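Local coordinates for protein Cow rumen GH26 endo-mannanase (PDB 6UEH) that probably hydrolyses internal beta-1,4 linkages of mannans as a GH26 endo-mannanase from the cow rumen, pairing a TIM-barrel catalytic domain with a calcium-bound accessory domain, at residues D58-F63 / I439-A444; P136-V141 / I410-L415; S163-K168 / A444-C449. All coordinates share one frame; numbering follows the deposited sequence.

Contact 1: D58-F63 / I439-A444; sequences DGMYQF and IIEHAA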
loop_
_atom_site.group_PDB
_atom_site.type_symbol
_atom_site.label_atom_id
_atom_site.label_comp_id
_atom_site.label_asym_id
_atom_site.label_seq_id
_atom_site.Cartn_x
_atom_site.Cartn_y
_atom_site.Cartn_z
ATOM N N ASP A 58 4.943 -22.714 11.062
ATOM C CA ASP A 58 4.475 -21.346 10.862
ATOM C C ASP A 58 3.237 -21.356 9.973
ATOM O O ASP A 58 3.184 -22.092 8.989
ATOM C CB ASP A 58 5.564 -20.478 10.222
ATOM C CG ASP A 58 6.738 -20.221 11.150
ATOM O OD1 ASP A 58 6.822 -20.860 12.220
ATOM O OD2 ASP A 58 7.585 -19.375 10.794
ATOM N N GLY A 59 2.244 -20.543 10.319
ATOM C CA GLY A 59 1.024 -20.465 9.534
ATOM C C GLY A 59 0.135 -19.311 9.955
ATOM O O GLY A 59 0.378 -18.670 10.976
ATOM N N MET A 60 -0.898 -19.047 9.161
ATOM C CA MET A 60 -1.826 -17.958 9.447
ATOM C C MET A 60 -3.120 -18.493 10.045
ATOM O O MET A 60 -3.640 -19.520 9.609
ATOM C CB MET A 60 -2.123 -17.153 8.181
ATOM C CG MET A 60 -0.905 -16.462 7.590
ATOM S SD MET A 60 -0.205 -15.233 8.708
ATOM C CE MET A 60 -1.444 -13.946 8.625
ATOM N N TYR A 61 -3.638 -17.786 11.044
ATOM C CA TYR A 61 -4.819 -18.243 11.767
ATOM C C TYR A 61 -5.818 -17.114 12.011
ATOM O O TYR A 61 -5.435 -15.974 12.271
ATOM C CB TYR A 61 -4.400 -18.889 13.090
ATOM C CG TYR A 61 -3.718 -20.224 12.898
ATOM C CD1 TYR A 61 -2.355 -20.301 12.635
ATOM C CD2 TYR A 61 -4.442 -21.406 12.956
ATOM C CE1 TYR A 61 -1.732 -21.519 12.445
ATOM C CE2 TYR A 61 -3.829 -22.630 12.767
ATOM C CZ TYR A 61 -2.474 -22.683 12.511
ATOM O OH TYR A 61 -1.863 -23.899 12.323
ATOM N N GLN A 62 -7.101 -17.447 11.910
ATOM C CA GLN A 62 -8.177 -16.484 12.098
ATOM C C GLN A 62 -8.596 -16.402 13.563
ATOM O O GLN A 62 -8.849 -17.423 14.208
ATOM C CB GLN A 62 -9.378 -16.858 11.225
ATOM C CG GLN A 62 -10.631 -16.039 11.496
ATOM C CD GLN A 62 -10.477 -14.588 11.094
ATOM O OE1 GLN A 62 -9.997 -14.283 10.002
ATOM N NE2 GLN A 62 -10.883 -13.682 11.978
ATOM N N PHE A 63 -8.671 -15.182 14.083
ATOM C CA PHE A 63 -9.039 -14.969 15.477
ATOM C C PHE A 63 -10.391 -14.275 15.592
ATOM O O PHE A 63 -10.599 -13.195 15.041
ATOM C CB PHE A 63 -7.957 -14.159 16.194
ATOM C CG PHE A 63 -6.644 -14.876 16.292
ATOM C CD1 PHE A 63 -5.750 -14.865 15.231
ATOM C CD2 PHE A 63 -6.307 -15.576 17.437
ATOM C CE1 PHE A 63 -4.547 -15.534 15.314
ATOM C CE2 PHE A 63 -5.104 -16.247 17.526
ATOM C CZ PHE A 63 -4.221 -16.224 16.464
ATOM N N ILE A 439 5.285 -15.180 1.672
ATOM C CA ILE A 439 4.620 -16.438 1.359
ATOM C C ILE A 439 3.843 -16.985 2.557
ATOM O O ILE A 439 2.667 -17.330 2.442
ATOM C CB ILE A 439 5.637 -17.492 0.879
ATOM C CG1 ILE A 439 6.304 -17.021 -0.420
ATOM C CG2 ILE A 439 4.954 -18.840 0.679
ATOM C CD1 ILE A 439 7.465 -17.879 -0.868
ATOM N N ILE A 440 4.506 -17.059 3.704
ATOM C CA ILE A 440 3.891 -17.598 4.910
ATOM C C ILE A 440 2.684 -16.770 5.353
ATOM O O ILE A 440 1.656 -17.319 5.741
ATOM C CB ILE A 440 4.913 -17.675 6.065
ATOM C CG1 ILE A 440 6.022 -18.674 5.720
ATOM C CG2 ILE A 440 4.230 -18.071 7.368
ATOM C CD1 ILE A 440 7.190 -18.653 6.681
ATOM N N GLU A 441 2.802 -15.450 5.274
ATOM C CA GLU A 441 1.756 -14.578 5.799
ATOM C C GLU A 441 0.722 -14.198 4.743
ATOM O O GLU A 441 -0.245 -13.497 5.041
ATOM C CB GLU A 441 2.380 -13.321 6.409
ATOM C CG GLU A 441 3.336 -13.624 7.552
ATOM C CD GLU A 441 3.861 -12.374 8.232
ATOM O OE1 GLU A 441 3.226 -11.307 8.101
ATOM O OE2 GLU A 441 4.912 -12.462 8.900
ATOM N N HIS A 442 0.931 -14.677 3.519
ATOM C CA HIS A 442 0.035 -14.394 2.397
ATOM C C HIS A 442 -0.135 -12.894 2.171
ATOM O O HIS A 442 -1.232 -12.421 1.874
ATOM C CB HIS A 442 -1.332 -15.050 2.618
ATOM C CG HIS A 442 -1.292 -16.545 2.591
ATOM N ND1 HIS A 442 -1.948 -17.290 1.635
ATOM C CD2 HIS A 442 -0.668 -17.435 3.397
ATOM C CE1 HIS A 442 -1.734 -18.573 1.856
ATOM N NE2 HIS A 442 -0.961 -18.689 2.921
ATOM N N ALA A 443 0.956 -12.153 2.327
ATOM C CA ALA A 443 0.971 -10.734 2.001
ATOM C C ALA A 443 1.090 -10.593 0.488
ATOM O O ALA A 443 2.192 -10.520 -0.055
ATOM C CB ALA A 443 2.118 -10.028 2.709
ATOM N N ALA A 444 -0.058 -10.558 -0.183
ATOM C CA ALA A 444 -0.116 -10.743 -1.630
ATOM C C ALA A 444 0.122 -9.470 -2.439
ATOM O O ALA A 444 -0.524 -9.272 -3.471
ATOM C CB ALA A 444 -1.463 -11.351 -2.015
#
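Gly59 and Met60, at the start of strand 59-69, run past Ile440 and Glu441 in the last turn of helix 435-441, with 6.1 Å between the CA atoms of Met60 and Glu441. His442 leaves the helix with a positive phi (56°) in a Schellman motif. Met60 carries the contact: its chain, bent at both chi2 and chi3, folds over the helix end. CG sits 3.3 Å from Ile440 O, SD lies 3.6 Å from Glu441 CA, and the terminal CE approaches the carbonyl oxygen of Glu441. Further out, Asp58 CB touches Ile440 CG2 at 4.0 Å, where the two side chains lie across one another. CD1, on the other branch of Ile440, approaches Asp58 OD2. Arg106 joins the two sides electrostatically, forming salt bridges with both Asp58 and Glu441; Asp58 also accepts from the backbone N of Lys109 and Glu441 from Thr408. The arrangement is an interdomain interface: the start of an inner strand of the CBM6-like beta-sandwich leans on the C-terminal end of a helix in the GH26 domain, through one buried methionine with a charged network beside it.

Contact 2: P136-V141 / I410-L415; sequences PDFSKV and IFYTLL
Phe411 meets Phe138 from the opposite direction, its CZ 4.0 Å from Phe138 CE1. The phenyl of Phe411 presents its edge, helped by a first torsion of 176° that sets CG anti to the backbone N and swings the ring off helix 408-417 toward the loop. Ile424 of the neighbouring barrel strand also packs against it. Next along the helix, Tyr412 has Phe411 CD2 over the centre of one ring face. The edge of the tyrosine ring meets the pyrrolidine of Pro136, with CE1 3.9 Å from Pro136 CD and CG of the proline lying in the ring plane. Its hydroxyl reaches further, to the rim of Phe138, where Tyr412 OH stands 4.0 Å from Phe138 CZ in the plane of that phenyl; the same oxygen has a weak hydrogen bond with the carbonyl of His442. One turn on from Phe411, Leu415 closes the row. Its CD1 branch alone does the touching, 3.7 Å from Phe138 CE1 at the ring edge and 4.2 Å from Pro136 CG. Phe138 is thus met along its rim by tyrosine and leucine, while Pro136 O lies 3.5 Å above one of its faces, nearer its rim than its centre. Every direct touch across the contact is made by side chains, and the single polar group among them, the phenol oxygen, finds its partner elsewhere. The chemistry is therefore that of apolar burial: Pro136 and Phe138 anchor the loop between the two domains to the flank of a catalytic-domain helix by shape rather than by polar bonds.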
loop_
_atom_site.group_PDB
_atom_site.type_symbol
_atom_site.label_atom_id
_atom_site.label_comp_id
_atom_site.label_asym_id
_atom_site.label_seq_id
_atom_site.Cartn_x
_atom_site.Cartn_y
_atom_site.Cartn_z
ATOM N N PRO A 136 -8.742 -14.232 0.927
ATOM C CA PRO A 136 -9.527 -13.725 -0.201
ATOM C C PRO A 136 -9.185 -14.441 -1.502
ATOM O O PRO A 136 -8.027 -14.796 -1.720
ATOM C CB PRO A 136 -9.126 -12.250 -0.272
ATOM C CG PRO A 136 -8.722 -11.907 1.116
ATOM C CD PRO A 136 -8.065 -13.144 1.657
ATOM N N ASP A 137 -10.187 -14.664 -2.344
ATOM C CA ASP A 137 -9.951 -15.236 -3.663
ATOM C C ASP A 137 -9.411 -14.146 -4.585
ATOM O O ASP A 137 -10.177 -13.391 -5.184
ATOM C CB ASP A 137 -11.235 -15.842 -4.235
ATOM C CG ASP A 137 -10.974 -16.760 -5.418
ATOM O OD1 ASP A 137 -9.929 -16.608 -6.084
ATOM O OD2 ASP A 137 -11.820 -17.641 -5.684
ATOM N N PHE A 138 -8.087 -14.072 -4.689
ATOM C CA PHE A 138 -7.437 -13.039 -5.489
ATOM C C PHE A 138 -7.663 -13.250 -6.982
ATOM O O PHE A 138 -7.659 -12.295 -7.758
ATOM C CB PHE A 138 -5.935 -12.999 -5.193
ATOM C CG PHE A 138 -5.606 -12.702 -3.757
ATOM C CD1 PHE A 138 -5.894 -11.463 -3.208
ATOM C CD2 PHE A 138 -4.999 -13.657 -2.958
ATOM C CE1 PHE A 138 -5.589 -11.185 -1.888
ATOM C CE2 PHE A 138 -4.689 -13.385 -1.637
ATOM C CZ PHE A 138 -4.985 -12.148 -1.102
ATOM N N SER A 139 -7.862 -14.502 -7.379
ATOM C CA SER A 139 -8.047 -14.833 -8.788
ATOM C C SER A 139 -9.406 -14.374 -9.303
ATOM O O SER A 139 -9.609 -14.248 -10.510
ATOM C CB SER A 139 -7.891 -16.340 -9.010
ATOM O OG SER A 139 -8.945 -17.054 -8.386
ATOM N N LYS A 140 -10.337 -14.131 -8.385
ATOM C CA LYS A 140 -11.692 -13.745 -8.766
ATOM C C LYS A 140 -11.884 -12.231 -8.780
ATOM O O LYS A 140 -12.985 -11.744 -9.030
ATOM C CB LYS A 140 -12.714 -14.394 -7.832
ATOM C CG LYS A 140 -13.020 -15.844 -8.176
ATOM C CD LYS A 140 -13.621 -15.955 -9.572
ATOM C CE LYS A 140 -13.739 -17.404 -10.015
ATOM N NZ LYS A 140 -14.599 -18.203 -9.099
ATOM N N VAL A 141 -10.815 -11.492 -8.507
ATOM C CA VAL A 141 -10.856 -10.041 -8.623
ATOM C C VAL A 141 -11.054 -9.649 -10.084
ATOM O O VAL A 141 -10.265 -10.037 -10.944
ATOM C CB VAL A 141 -9.569 -9.384 -8.090
ATOM C CG1 VAL A 141 -9.602 -7.881 -8.330
ATOM C CG2 VAL A 141 -9.380 -9.693 -6.611
ATOM N N ILE A 410 -0.991 -4.014 6.881
ATOM C CA ILE A 410 -1.176 -2.898 5.955
ATOM C C ILE A 410 -1.829 -3.384 4.665
ATOM O O ILE A 410 -2.737 -2.739 4.135
ATOM C CB ILE A 410 0.158 -2.197 5.622
ATOM C CG1 ILE A 410 0.757 -1.565 6.879
ATOM C CG2 ILE A 410 -0.044 -1.139 4.539
ATOM C CD1 ILE A 410 2.048 -0.802 6.627
ATOM N N PHE A 411 -1.372 -4.529 4.172
ATOM C CA PHE A 411 -1.931 -5.092 2.950
ATOM C C PHE A 411 -3.434 -5.330 3.087
ATOM O O PHE A 411 -4.214 -4.924 2.228
ATOM C CB PHE A 411 -1.228 -6.398 2.576
ATOM C CG PHE A 411 -1.827 -7.077 1.380
ATOM C CD1 PHE A 411 -1.523 -6.644 0.098
ATOM C CD2 PHE A 411 -2.704 -8.140 1.534
ATOM C CE1 PHE A 411 -2.082 -7.261 -1.007
ATOM C CE2 PHE A 411 -3.265 -8.762 0.433
ATOM C CZ PHE A 411 -2.953 -8.322 -0.838
ATOM N N TYR A 412 -3.844 -5.974 4.173
ATOM C CA TYR A 412 -5.250 -6.335 4.321
ATOM C C TYR A 412 -6.122 -5.155 4.744
ATOM O O TYR A 412 -7.327 -5.151 4.490
ATOM C CB TYR A 412 -5.392 -7.505 5.295
ATOM C CG TYR A 412 -5.015 -8.808 4.634
ATOM C CD1 TYR A 412 -5.878 -9.421 3.737
ATOM C CD2 TYR A 412 -3.783 -9.403 4.869
ATOM C CE1 TYR A 412 -5.537 -10.601 3.106
ATOM C CE2 TYR A 412 -3.434 -10.587 4.243
ATOM C CZ TYR A 412 -4.317 -11.181 3.363
ATOM O OH TYR A 412 -3.981 -12.357 2.733
ATOM N N THR A 413 -5.518 -4.148 5.366
ATOM C CA THR A 413 -6.233 -2.907 5.645
ATOM C C THR A 413 -6.594 -2.217 4.328
ATOM O O THR A 413 -7.736 -1.795 4.124
ATOM C CB THR A 413 -5.403 -1.951 6.525
ATOM O OG1 THR A 413 -5.204 -2.542 7.813
ATOM C CG2 THR A 413 -6.113 -0.613 6.694
ATOM N N LEU A 414 -5.614 -2.120 3.435
ATOM C CA LEU A 414 -5.830 -1.545 2.112
ATOM C C LEU A 414 -6.805 -2.389 1.295
ATOM O O LEU A 414 -7.619 -1.853 0.548
ATOM C CB LEU A 414 -4.500 -1.400 1.367
ATOM C CG LEU A 414 -3.518 -0.382 1.949
ATOM C CD1 LEU A 414 -2.198 -0.398 1.197
ATOM C CD2 LEU A 414 -4.129 1.007 1.926
ATOM N N LEU A 415 -6.721 -3.709 1.440
ATOM C CA LEU A 415 -7.600 -4.614 0.703
ATOM C C LEU A 415 -9.053 -4.390 1.086
ATOM O O LEU A 415 -9.931 -4.308 0.229
ATOM C CB LEU A 415 -7.201 -6.073 0.946
ATOM C CG LEU A 415 -7.983 -7.159 0.197
ATOM C CD1 LEU A 415 -7.059 -8.293 -0.204
ATOM C CD2 LEU A 415 -9.133 -7.692 1.046
#

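Contact 3: S163-K168 / A444-C449; sequences SVYGKK and AWLYFC
Tyr165 sets its ring against the carbonyl of Ala444 and the side chain of Leu446, and this is the tight end of the contact. CE1 of Tyr165 lies 3.2 Å from Ala444 O, approached obliquely, and CD1 of the same ring is 4.0 Å from Leu446 CB. A first torsion of -170°, with CG anti to the backbone N, carries the phenol inward across the leucine at about a right angle, and its hydroxyl is bonded to the backbone N of Ile424. Gly166 follows closely: its CA rests 3.9 Å from the methyl of Ala444, and its positive phi (93°) lets the chain turn there. Between the two backbones sits one water. It accepts from Gly166 N at 2.8 Å and lies within donating distance of both Lys168 O (2.7 Å) and Ala444 O (2.9 Å); more acceptors surround it than it has protons, so these bonds may be shared. The water thus ties together segments that have no direct hydrogen bond between them.

The other parts are looser. Val164 CG2 comes no nearer to Leu446 CD1 than 4.3 Å, and Lys168 adds backbone atoms while its NZ is hydrogen-bonded to the carbonyl of Asp474. Around this core, segment 163-168 links helix 152-164 to strand 169-174. Leu446 has backbone bonds to Ile170 and Ile424, Tyr447 to Leu426 and Phe448 to Ile170, so segment 444-449 lies between strands 169-174 and 423-429 and probably helps close the barrel, with Phe411 of helix 408-417 packed against Ala444.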
loop_
_atom_site.group_PDB
_atom_site.type_symbol
_atom_site.label_atom_id
_atom_site.label_comp_id
_atom_site.label_asym_id
_atom_site.label_seq_id
_atom_site.Cartn_x
_atom_site.Cartn_y
_atom_site.Cartn_z
ATOM N N SER A 163 -3.747 -12.243 -13.294
ATOM C CA SER A 163 -3.545 -13.683 -13.420
ATOM C C SER A 163 -2.482 -14.197 -12.455
ATOM O O SER A 163 -2.433 -15.388 -12.160
ATOM C CB SER A 163 -3.165 -14.053 -14.859
ATOM O OG SER A 163 -1.813 -13.729 -15.138
ATOM N N VAL A 164 -1.632 -13.303 -11.961
ATOM C CA VAL A 164 -0.584 -13.710 -11.031
ATOM C C VAL A 164 -0.837 -13.172 -9.625
ATOM O O VAL A 164 -0.135 -13.533 -8.682
ATOM C CB VAL A 164 0.806 -13.250 -11.513
ATOM C CG1 VAL A 164 1.116 -13.858 -12.874
ATOM C CG2 VAL A 164 0.880 -11.731 -11.570
ATOM N N TYR A 165 -1.852 -12.322 -9.492
ATOM C CA TYR A 165 -2.195 -11.712 -8.209
ATOM C C TYR A 165 -2.583 -12.770 -7.185
ATOM O O TYR A 165 -3.520 -13.540 -7.401
ATOM C CB TYR A 165 -3.335 -10.707 -8.388
ATOM C CG TYR A 165 -3.615 -9.838 -7.179
ATOM C CD1 TYR A 165 -2.605 -9.092 -6.585
ATOM C CD2 TYR A 165 -4.900 -9.734 -6.657
ATOM C CE1 TYR A 165 -2.861 -8.283 -5.485
ATOM C CE2 TYR A 165 -5.166 -8.925 -5.558
ATOM C CZ TYR A 165 -4.142 -8.202 -4.977
ATOM O OH TYR A 165 -4.397 -7.393 -3.889
ATOM N N GLY A 166 -1.855 -12.805 -6.074
ATOM C CA GLY A 166 -2.103 -13.784 -5.032
ATOM C C GLY A 166 -1.260 -15.038 -5.184
ATOM O O GLY A 166 -1.148 -15.832 -4.250
ATOM N N LYS A 167 -0.663 -15.215 -6.359
ATOM C CA LYS A 167 0.168 -16.386 -6.630
ATOM C C LYS A 167 1.658 -16.043 -6.648
ATOM O O LYS A 167 2.500 -16.865 -6.288
ATOM C CB LYS A 167 -0.224 -17.025 -7.966
ATOM C CG LYS A 167 -1.675 -17.470 -8.057
ATOM C CD LYS A 167 -1.885 -18.397 -9.249
ATOM C CE LYS A 167 -2.924 -17.853 -10.218
ATOM N NZ LYS A 167 -4.267 -17.697 -9.588
ATOM N N LYS A 168 1.975 -14.829 -7.086
ATOM C CA LYS A 168 3.358 -14.381 -7.210
ATOM C C LYS A 168 3.504 -12.933 -6.761
ATOM O O LYS A 168 2.512 -12.251 -6.500
ATOM C CB LYS A 168 3.846 -14.498 -8.660
ATOM C CG LYS A 168 3.580 -15.830 -9.345
ATOM C CD LYS A 168 4.595 -16.876 -8.937
ATOM C CE LYS A 168 4.414 -18.154 -9.739
ATOM N NZ LYS A 168 5.450 -19.161 -9.387
ATOM N N ALA A 444 -0.058 -10.558 -0.183
ATOM C CA ALA A 444 -0.116 -10.743 -1.630
ATOM C C ALA A 444 0.122 -9.470 -2.439
ATOM O O ALA A 444 -0.524 -9.272 -3.471
ATOM C CB ALA A 444 -1.463 -11.351 -2.015
ATOM N N TRP A 445 1.045 -8.624 -1.982
ATOM C CA TRP A 445 1.462 -7.448 -2.749
ATOM C C TRP A 445 1.735 -7.839 -4.197
ATOM O O TRP A 445 2.482 -8.784 -4.451
ATOM C CB TRP A 445 2.721 -6.810 -2.154
ATOM C CG TRP A 445 2.637 -6.429 -0.703
ATOM C CD1 TRP A 445 3.149 -7.122 0.355
ATOM C CD2 TRP A 445 2.031 -5.251 -0.154
ATOM N NE1 TRP A 445 2.892 -6.454 1.529
ATOM C CE2 TRP A 445 2.207 -5.301 1.243
ATOM C CE3 TRP A 445 1.353 -4.161 -0.709
ATOM C CZ2 TRP A 445 1.727 -4.306 2.094
ATOM C CZ3 TRP A 445 0.880 -3.172 0.136
ATOM C CH2 TRP A 445 1.068 -3.252 1.522
ATOM N N LEU A 446 1.125 -7.123 -5.136
ATOM C CA LEU A 446 1.244 -7.455 -6.558
ATOM C C LEU A 446 2.678 -7.349 -7.066
ATOM O O LEU A 446 3.144 -8.213 -7.809
ATOM C CB LEU A 446 0.339 -6.550 -7.399
ATOM C CG LEU A 446 0.497 -6.675 -8.917
ATOM C CD1 LEU A 446 0.190 -8.097 -9.384
ATOM C CD2 LEU A 446 -0.388 -5.665 -9.633
ATOM N N TYR A 447 3.366 -6.277 -6.683
ATOM C CA TYR A 447 4.770 -6.118 -7.046
ATOM C C TYR A 447 5.526 -5.304 -5.999
ATOM O O TYR A 447 4.919 -4.721 -5.098
ATOM C CB TYR A 447 4.904 -5.482 -8.440
ATOM C CG TYR A 447 4.550 -4.004 -8.575
ATOM C CD1 TYR A 447 5.502 -3.013 -8.352
ATOM C CD2 TYR A 447 3.283 -3.606 -8.984
ATOM C CE1 TYR A 447 5.192 -1.668 -8.497
ATOM C CE2 TYR A 447 2.964 -2.261 -9.135
ATOM C CZ TYR A 447 3.921 -1.297 -8.890
ATOM O OH TYR A 447 3.608 0.040 -9.041
ATOM N N PHE A 448 6.853 -5.297 -6.103
ATOM C CA PHE A 448 7.680 -4.437 -5.261
ATOM C C PHE A 448 8.556 -3.557 -6.139
ATOM O O PHE A 448 8.753 -3.852 -7.317
ATOM C CB PHE A 448 8.539 -5.254 -4.280
ATOM C CG PHE A 448 9.515 -6.206 -4.937
ATOM C CD1 PHE A 448 10.702 -5.746 -5.490
ATOM C CD2 PHE A 448 9.267 -7.570 -4.949
ATOM C CE1 PHE A 448 11.602 -6.622 -6.077
ATOM C CE2 PHE A 448 10.164 -8.452 -5.525
ATOM C CZ PHE A 448 11.333 -7.978 -6.088
ATOM N N CYS A 449 9.084 -2.483 -5.563
ATOM C CA CYS A 449 9.873 -1.532 -6.332
ATOM C C CYS A 449 10.693 -0.617 -5.430
ATOM O O CYS A 449 10.190 0.399 -4.952
ATOM C CB CYS A 449 8.961 -0.695 -7.233
ATOM S SG CYS A 449 9.831 0.397 -8.380
HETATM O O HOH W 1 0.273 -10.963 -5.726
#

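Overall arrangement
Contacts 1, 2 and 3 form a path from the accessory domain into the catalytic barrel, with centres 11 to 15 Å apart. Contact 1 joins the two domains; contact 2 fixes the interdomain loop, nested within the span closed by contact 1; contact 3 crosses both along the chain. Residues 439-449 supply the second side of contacts 1 and 3, sharing Ala444, whose CB also packs on Phe138 of contact 2. Phe411 of contact 2 touches Tyr165 and Trp445 of contact 3. The domain interface is therefore continuous with the packing around barrel strands 169-174 and 423-429, consistent with a fixed rather than loosely tethered accessory domain.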